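Local coordinates for lectin (Polyandrocarpa misakiensis, PDB 1BYF), which binds galactose in a calcium-dependent manner as a homodimeric C-type lectin and takes part in the tunicate's defence against microorganisms, at residues Asp9-Tyr14 with Ala114-Cys119; Val55-Leu60 with Leu95-Trp100. All blocks are in the same frame, centred on the assembly; numbering follows the deposited sequence.

Contact 1 (Asp9-Tyr14 with Ala114-Cys119); sequences DETMNY and ARRVIC
R116 reaches back along the 9-14 segment to D9, and its side chain can be followed atom by atom. CB makes no close approach to that segment; the chain comes in from CG, set beside the backbone N and extended to NE. CG lies 3.7 Å from D9 O and 4.0 Å from T11 CG2, and CD passes close to D9 OD1. NE then donates to D9 OD1 at 2.9 Å in a nearly straight salt-bridge bond (171° at the hydrogen), the oxygen lying in the guanidinium plane and met on its anti side. Carboxylate and guanidinium planes stand 75° apart. Beyond NE, CZ is 3.8 Å from D9 O, which lies over one guanidinium face, and NH2 stays 3.7 Å from D9 OD1, so NE alone bonds D9. D9 OD1 also pairs with K49, and OD2 accepts from Y3 N of the second subunit. M12 N gives to R115 O at 2.9 Å and R115 N to M12 O at 2.8 Å, the one antiparallel bridge between strands whose directions differ by 106°. The bent M12 chain brings CE to V117 CG2 at 3.6 Å. Joining strand 10-12 to strand 115-122 brings the domain's ends together, as in the C-type lectin fold. V117 meets A17 and C21 of helix 14-22 and M12 meets Y20, whereas R116 leans on Y53 of strand 53-55.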
ATOM      1  N   ASP A   9      -3.551   9.152   1.538  1.00 17.30           N
ATOM      2  CA  ASP A   9      -3.128  10.271   2.366  1.00 18.02           C
ATOM      3  C   ASP A   9      -4.297  11.198   2.695  1.00 18.40           C
ATOM      4  O   ASP A   9      -4.157  12.102   3.511  1.00 17.59           O
ATOM      5  CB  ASP A   9      -2.025  11.088   1.680  1.00 17.63           C
ATOM      6  CG  ASP A   9      -0.683  10.381   1.838  1.00 17.91           C
ATOM      7  OD1 ASP A   9      -0.423   9.904   2.964  1.00 16.58           O
ATOM      8  OD2 ASP A   9       0.070  10.327   0.852  1.00 17.76           O
ATOM      9  N   GLU A  10      -5.425  10.958   2.053  1.00 19.03           N
ATOM     10  CA  GLU A  10      -6.651  11.704   2.279  1.00 21.43           C
ATOM     11  C   GLU A  10      -7.226  11.369   3.653  1.00 20.88           C
ATOM     12  O   GLU A  10      -7.345  10.172   3.903  1.00 20.78           O
ATOM     13  CB  GLU A  10      -7.701  11.166   1.294  1.00 24.37           C
ATOM     14  CG  GLU A  10      -7.952  12.001   0.066  1.00 28.39           C
ATOM     15  CD  GLU A  10      -9.355  12.586   0.097  1.00 30.55           C
ATOM     16  OE1 GLU A  10     -10.293  11.876  -0.325  1.00 31.58           O
ATOM     17  OE2 GLU A  10      -9.492  13.744   0.546  1.00 31.63           O
ATOM     18  N   THR A  11      -7.601  12.338   4.459  1.00 21.07           N
ATOM     19  CA  THR A  11      -8.153  12.036   5.774  1.00 21.52           C
ATOM     20  C   THR A  11      -9.666  12.195   5.832  1.00 21.40           C
ATOM     21  O   THR A  11     -10.260  12.995   5.112  1.00 21.55           O
ATOM     22  CB  THR A  11      -7.500  12.949   6.831  1.00 21.62           C
ATOM     23  OG1 THR A  11      -7.774  14.299   6.442  1.00 22.33           O
ATOM     24  CG2 THR A  11      -6.000  12.722   6.870  1.00 21.33           C
ATOM     25  N   MET A  12     -10.285  11.432   6.718  1.00 21.08           N
ATOM     26  CA  MET A  12     -11.715  11.397   6.914  1.00 21.20           C
ATOM     27  C   MET A  12     -12.048  10.804   8.296  1.00 20.35           C
ATOM     28  O   MET A  12     -11.181  10.187   8.904  1.00 19.60           O
ATOM     29  CB  MET A  12     -12.366  10.388   5.974  1.00 22.01           C
ATOM     30  CG  MET A  12     -12.771  10.739   4.576  1.00 23.52           C
ATOM     31  SD  MET A  12     -12.470   9.256   3.540  1.00 22.76           S
ATOM     32  CE  MET A  12     -10.839   9.701   2.943  1.00 22.55           C
ATOM     33  N   ASN A  13     -13.335  10.918   8.622  1.00 19.24           N
ATOM     34  CA  ASN A  13     -13.807  10.273   9.849  1.00 19.66           C
ATOM     35  C   ASN A  13     -14.018   8.795   9.500  1.00 19.30           C
ATOM     36  O   ASN A  13     -13.900   8.393   8.337  1.00 19.42           O
ATOM     37  CB  ASN A  13     -15.051  10.918  10.434  1.00 20.59           C
ATOM     38  CG  ASN A  13     -16.246  10.971   9.516  1.00 22.15           C
ATOM     39  OD1 ASN A  13     -16.436  10.094   8.667  1.00 22.90           O
ATOM     40  ND2 ASN A  13     -17.075  12.003   9.671  1.00 22.02           N
ATOM     41  N   TYR A  14     -14.323   7.986  10.493  1.00 19.14           N
ATOM     42  CA  TYR A  14     -14.502   6.554  10.320  1.00 18.99           C
ATOM     43  C   TYR A  14     -15.623   6.172   9.369  1.00 19.59           C
ATOM     44  O   TYR A  14     -15.411   5.307   8.505  1.00 18.45           O
ATOM     45  CB  TYR A  14     -14.714   5.927  11.699  1.00 20.03           C
ATOM     46  CG  TYR A  14     -14.869   4.426  11.681  1.00 20.05           C
ATOM     47  CD1 TYR A  14     -13.750   3.615  11.597  1.00 20.11           C
ATOM     48  CD2 TYR A  14     -16.122   3.823  11.733  1.00 20.46           C
ATOM     49  CE1 TYR A  14     -13.861   2.239  11.581  1.00 19.89           C
ATOM     50  CE2 TYR A  14     -16.244   2.443  11.722  1.00 20.33           C
ATOM     51  CZ  TYR A  14     -15.113   1.661  11.647  1.00 20.00           C
ATOM     52  OH  TYR A  14     -15.203   0.289  11.625  1.00 19.47           O
ATOM     53  N   ALA A 114     -10.355  13.053  11.908  1.00 19.66           N
ATOM     54  CA  ALA A 114      -9.847  12.828  10.560  1.00 18.76           C
ATOM     55  C   ALA A 114      -8.590  11.965  10.593  1.00 18.07           C
ATOM     56  O   ALA A 114      -7.625  12.268  11.313  1.00 17.54           O
ATOM     57  CB  ALA A 114      -9.496  14.161   9.911  1.00 19.53           C
ATOM     58  N   ARG A 115      -8.581  10.879   9.830  1.00 17.30           N
ATOM     59  CA  ARG A 115      -7.395  10.031   9.769  1.00 16.87           C
ATOM     60  C   ARG A 115      -7.276   9.468   8.346  1.00 15.88           C
ATOM     61  O   ARG A 115      -8.240   9.503   7.596  1.00 14.39           O
ATOM     62  CB  ARG A 115      -7.408   8.869  10.753  1.00 18.46           C
ATOM     63  CG  ARG A 115      -8.118   9.186  12.059  1.00 20.24           C
ATOM     64  CD  ARG A 115      -8.029   8.002  13.020  1.00 22.59           C
ATOM     65  NE  ARG A 115      -7.215   8.422  14.156  1.00 25.36           N
ATOM     66  CZ  ARG A 115      -7.653   9.121  15.194  1.00 25.83           C
ATOM     67  NH1 ARG A 115      -8.917   9.481  15.322  1.00 26.19           N
ATOM     68  NH2 ARG A 115      -6.773   9.444  16.129  1.00 27.08           N
ATOM     69  N   ARG A 116      -6.082   8.968   8.058  1.00 15.24           N
ATOM     70  CA  ARG A 116      -5.831   8.389   6.736  1.00 15.59           C
ATOM     71  C   ARG A 116      -6.609   7.088   6.603  1.00 15.49           C
ATOM     72  O   ARG A 116      -7.172   6.577   7.571  1.00 15.38           O
ATOM     73  CB  ARG A 116      -4.332   8.225   6.508  1.00 15.18           C
ATOM     74  CG  ARG A 116      -3.619   9.536   6.191  1.00 15.01           C
ATOM     75  CD  ARG A 116      -2.109   9.362   6.189  1.00 15.49           C
ATOM     76  NE  ARG A 116      -1.414  10.483   5.574  1.00 16.09           N
ATOM     77  CZ  ARG A 116      -1.308  11.711   6.067  1.00 16.56           C
ATOM     78  NH1 ARG A 116      -1.849  12.042   7.239  1.00 16.53           N
ATOM     79  NH2 ARG A 116      -0.647  12.638   5.380  1.00 16.07           N
ATOM     80  N   VAL A 117      -6.658   6.562   5.389  1.00 15.21           N
ATOM     81  CA  VAL A 117      -7.455   5.381   5.098  1.00 14.60           C
ATOM     82  C   VAL A 117      -6.670   4.256   4.435  1.00 14.29           C
ATOM     83  O   VAL A 117      -5.809   4.473   3.587  1.00 13.37           O
ATOM     84  CB  VAL A 117      -8.622   5.789   4.169  1.00 14.58           C
ATOM     85  CG1 VAL A 117      -9.560   4.610   3.910  1.00 14.30           C
ATOM     86  CG2 VAL A 117      -9.410   6.955   4.774  1.00 15.01           C
ATOM     87  N   ILE A 118      -7.018   3.041   4.828  1.00 13.75           N
ATOM     88  CA  ILE A 118      -6.454   1.819   4.294  1.00 14.32           C
ATOM     89  C   ILE A 118      -7.610   0.900   3.890  1.00 14.91           C
ATOM     90  O   ILE A 118      -8.440   0.563   4.736  1.00 14.17           O
ATOM     91  CB  ILE A 118      -5.574   1.050   5.294  1.00 14.24           C
ATOM     92  CG1 ILE A 118      -4.505   1.988   5.859  1.00 13.87           C
ATOM     93  CG2 ILE A 118      -4.933  -0.161   4.623  1.00 13.94           C
ATOM     94  CD1 ILE A 118      -3.687   1.365   6.974  1.00 14.44           C
ATOM     95  N   CYS A 119      -7.644   0.541   2.612  1.00 15.11           N
ATOM     96  CA  CYS A 119      -8.675  -0.350   2.114  1.00 15.81           C
ATOM     97  C   CYS A 119      -8.049  -1.670   1.652  1.00 16.74           C
ATOM     98  O   CYS A 119      -6.868  -1.715   1.299  1.00 15.58           O
ATOM     99  CB  CYS A 119      -9.429   0.235   0.924  1.00 16.44           C
ATOM    100  SG  CYS A 119      -9.984   1.931   1.132  1.00 16.84           S
TER

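Contact 2 (Val55-Leu60 with Leu95-Trp100); sequences VGADNL and LCVQIW. With ACT (acetate ion), chain F.
V55-L60 runs roughly antiparallel to L95-W100, with end-to-end directions 158° apart; the backbone bonds V97 N to A57 O and N59 N to L95 O flank a non-hydrogen-bonded pair, D58 with C96, and V55 N to V97 O (3.1 Å) follows beyond the corner at G56. Past the D58-C96 pair a side chain continues the ladder. N59 CG sits between its backbone N and carbonyl carbon (chi1 76°), which turns OD1 onto L95 N at 2.6 Å; the donor stands 51° out of the amide plane, so it does not use a lone pair. The other end of this buried amide is held as well, since ND2 donates to W93 O and A64 O. D58 OD1 accepts from L60 N at 3.0 Å, closing an Asx turn, while OD2 is hydrogen-bonded to Y14 OH. The apolar part centres on V97: its CG1 meets V55 CG2 at 3.7 Å, and its CG2 meets A57 CB at 3.8 Å. V55 CG1 touches I99 CG1 at 3.6 Å, nearly at right angles. Q98 NE2 bonds an acetate ion and D107 of the carbohydrate-binding calcium site, beside which strand 96-100 lies in its sheet; V55-L60 leaves that sheet at G56. Strand 105-109 flanks strand 96-100, V97 resting on L106, while I99 packs against helix 36-49 and V55 and A57 against W69 of strand 68-69.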
ATOM      1  N   VAL A  55      -8.736   1.693  10.541  1.00 14.10           N
ATOM      2  CA  VAL A  55      -8.780   0.275  10.207  1.00 14.24           C
ATOM      3  C   VAL A  55     -10.257  -0.129  10.384  1.00 14.80           C
ATOM      4  O   VAL A  55     -11.030   0.616  11.000  1.00 14.06           O
ATOM      5  CB  VAL A  55      -7.859  -0.677  10.964  1.00 15.26           C
ATOM      6  CG1 VAL A  55      -6.392  -0.297  10.763  1.00 15.09           C
ATOM      7  CG2 VAL A  55      -8.181  -0.760  12.454  1.00 15.17           C
ATOM      8  N   GLY A  56     -10.653  -1.257   9.818  1.00 14.94           N
ATOM      9  CA  GLY A  56     -12.030  -1.686   9.852  1.00 15.07           C
ATOM     10  C   GLY A  56     -12.483  -2.410  11.101  1.00 15.56           C
ATOM     11  O   GLY A  56     -12.909  -3.565  10.996  1.00 15.87           O
ATOM     12  N   ALA A  57     -12.422  -1.761  12.258  1.00 15.35           N
ATOM     13  CA  ALA A  57     -12.889  -2.389  13.495  1.00 15.06           C
ATOM     14  C   ALA A  57     -13.556  -1.333  14.366  1.00 15.37           C
ATOM     15  O   ALA A  57     -13.177  -0.158  14.335  1.00 14.00           O
ATOM     16  CB  ALA A  57     -11.764  -3.103  14.215  1.00 15.08           C
ATOM     17  N   ASP A  58     -14.579  -1.758  15.112  1.00 16.11           N
ATOM     18  CA  ASP A  58     -15.307  -0.830  15.982  1.00 16.58           C
ATOM     19  C   ASP A  58     -16.163  -1.594  16.986  1.00 17.41           C
ATOM     20  O   ASP A  58     -16.237  -2.825  16.909  1.00 17.08           O
ATOM     21  CB  ASP A  58     -16.163   0.094  15.116  1.00 18.07           C
ATOM     22  CG  ASP A  58     -17.214  -0.656  14.319  1.00 19.82           C
ATOM     23  OD1 ASP A  58     -18.157  -1.198  14.940  1.00 21.18           O
ATOM     24  OD2 ASP A  58     -17.124  -0.728  13.076  1.00 20.04           O
ATOM     25  N   ASN A  59     -16.776  -0.888  17.934  1.00 18.21           N
ATOM     26  CA  ASN A  59     -17.618  -1.538  18.939  1.00 19.79           C
ATOM     27  C   ASN A  59     -19.097  -1.231  18.723  1.00 21.13           C
ATOM     28  O   ASN A  59     -19.901  -1.382  19.652  1.00 21.29           O
ATOM     29  CB  ASN A  59     -17.198  -1.043  20.331  1.00 19.73           C
ATOM     30  CG  ASN A  59     -17.682   0.352  20.665  1.00 20.31           C
ATOM     31  OD1 ASN A  59     -18.166   1.114  19.823  1.00 19.63           O
ATOM     32  ND2 ASN A  59     -17.568   0.720  21.944  1.00 20.99           N
ATOM     33  N   LEU A  60     -19.466  -0.748  17.548  1.00 24.39           N
ATOM     34  CA  LEU A  60     -20.820  -0.303  17.267  1.00 27.89           C
ATOM     35  C   LEU A  60     -21.926  -1.335  17.350  1.00 30.10           C
ATOM     36  O   LEU A  60     -23.073  -0.949  17.643  1.00 30.59           O
ATOM     37  CB  LEU A  60     -20.858   0.413  15.901  1.00 28.10           C
ATOM     38  CG  LEU A  60     -19.830   1.551  15.760  1.00 28.68           C
ATOM     39  CD1 LEU A  60     -19.853   2.139  14.352  1.00 28.63           C
ATOM     40  CD2 LEU A  60     -20.100   2.652  16.783  1.00 28.51           C
ATOM     41  N   LEU A  95     -16.809   3.348  19.941  1.00 17.86           N
ATOM     42  CA  LEU A  95     -15.376   3.364  19.683  1.00 16.92           C
ATOM     43  C   LEU A  95     -14.978   2.725  18.359  1.00 17.09           C
ATOM     44  O   LEU A  95     -15.446   1.647  17.989  1.00 16.13           O
ATOM     45  CB  LEU A  95     -14.643   2.684  20.844  1.00 17.44           C
ATOM     46  CG  LEU A  95     -14.887   3.359  22.205  1.00 18.14           C
ATOM     47  CD1 LEU A  95     -14.540   2.402  23.330  1.00 18.36           C
ATOM     48  CD2 LEU A  95     -14.091   4.655  22.307  1.00 18.65           C
ATOM     49  N   CYS A  96     -14.087   3.435  17.681  1.00 16.75           N
ATOM     50  CA  CYS A  96     -13.548   3.017  16.390  1.00 17.77           C
ATOM     51  C   CYS A  96     -12.063   2.739  16.543  1.00 16.40           C
ATOM     52  O   CYS A  96     -11.458   3.223  17.502  1.00 16.03           O
ATOM     53  CB  CYS A  96     -13.810   4.117  15.351  1.00 20.16           C
ATOM     54  SG  CYS A  96     -15.575   4.185  14.974  1.00 23.62           S
ATOM     55  N   VAL A  97     -11.497   1.932  15.652  1.00 15.41           N
ATOM     56  CA  VAL A  97     -10.094   1.556  15.797  1.00 14.85           C
ATOM     57  C   VAL A  97      -9.223   2.145  14.697  1.00 14.48           C
ATOM     58  O   VAL A  97      -9.570   2.194  13.520  1.00 13.45           O
ATOM     59  CB  VAL A  97      -9.926   0.025  15.847  1.00 15.57           C
ATOM     60  CG1 VAL A  97      -8.476  -0.379  16.105  1.00 15.24           C
ATOM     61  CG2 VAL A  97     -10.822  -0.574  16.928  1.00 15.08           C
ATOM     62  N   GLN A  98      -8.058   2.615  15.127  1.00 14.48           N
ATOM     63  CA  GLN A  98      -7.078   3.181  14.226  1.00 14.76           C
ATOM     64  C   GLN A  98      -5.709   2.549  14.482  1.00 14.86           C
ATOM     65  O   GLN A  98      -5.469   1.902  15.498  1.00 14.82           O
ATOM     66  CB  GLN A  98      -6.879   4.690  14.471  1.00 15.11           C
ATOM     67  CG  GLN A  98      -6.400   4.946  15.906  1.00 15.71           C
ATOM     68  CD  GLN A  98      -5.700   6.272  16.086  1.00 15.59           C
ATOM     69  OE1 GLN A  98      -5.441   6.998  15.123  1.00 16.07           O
ATOM     70  NE2 GLN A  98      -5.359   6.610  17.323  1.00 14.74           N
ATOM     71  N   ILE A  99      -4.825   2.831  13.535  1.00 14.33           N
ATOM     72  CA  ILE A  99      -3.413   2.513  13.695  1.00 14.18           C
ATOM     73  C   ILE A  99      -2.877   3.858  14.223  1.00 14.02           C
ATOM     74  O   ILE A  99      -2.888   4.827  13.478  1.00 13.87           O
ATOM     75  CB  ILE A  99      -2.692   2.109  12.408  1.00 13.93           C
ATOM     76  CG1 ILE A  99      -3.104   0.709  11.960  1.00 13.43           C
ATOM     77  CG2 ILE A  99      -1.183   2.165  12.635  1.00 13.61           C
ATOM     78  CD1 ILE A  99      -2.726   0.359  10.539  1.00 13.12           C
ATOM     79  N   TRP A 100      -2.544   3.884  15.497  1.00 14.34           N
ATOM     80  CA  TRP A 100      -2.084   5.096  16.169  1.00 15.05           C
ATOM     81  C   TRP A 100      -0.605   5.366  15.941  1.00 15.32           C
ATOM     82  O   TRP A 100       0.229   4.510  16.252  1.00 14.74           O
ATOM     83  CB  TRP A 100      -2.382   4.917  17.657  1.00 15.70           C
ATOM     84  CG  TRP A 100      -2.097   6.079  18.550  1.00 16.47           C
ATOM     85  CD1 TRP A 100      -1.929   7.390  18.208  1.00 16.72           C
ATOM     86  CD2 TRP A 100      -2.003   6.026  19.984  1.00 17.09           C
ATOM     87  NE1 TRP A 100      -1.711   8.151  19.331  1.00 17.08           N
ATOM     88  CE2 TRP A 100      -1.752   7.335  20.433  1.00 17.34           C
ATOM     89  CE3 TRP A 100      -2.089   4.994  20.923  1.00 17.62           C
ATOM     90  CZ2 TRP A 100      -1.589   7.646  21.782  1.00 18.06           C
ATOM     91  CZ3 TRP A 100      -1.925   5.310  22.262  1.00 18.84           C
ATOM     92  CH2 TRP A 100      -1.682   6.625  22.685  1.00 18.39           C
TER
HETATM   93  C   ACT F 126      -4.411  10.028  18.860  1.00 25.94           C
HETATM   94  O   ACT F 126      -4.589   9.649  17.681  1.00 25.22           O
HETATM   95  OXT ACT F 126      -3.875  11.141  19.098  1.00 26.11           O
HETATM   96  CH3 ACT F 126      -5.254   9.390  19.972  1.00 25.07           C

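How the contacts relate
Contact 2 is nested in the chain between the two segments of contact 1, and their centres lie 12 Å apart. Y14 is the main bridge: its OH comes within 2.6 Å of D58 OD2, a probable hydrogen bond, while its ring packs close to C96 SG. R115 NE and Q98 OE1 form a second meeting point, though they lie so near each other that a weak hydrogen bond there is doubtful. The disulfide C21-C119 ties helix 14-22, which follows segment 9-14, to contact 1's other strand; C96-C111 ties contact 2 to the approach to segment 114-119. The calcium site, where E86, N89, D107 and D108 bind the ion, is adjacent: the side chains of Q98 and R115 lie about 3 and 6 Å from that of D107.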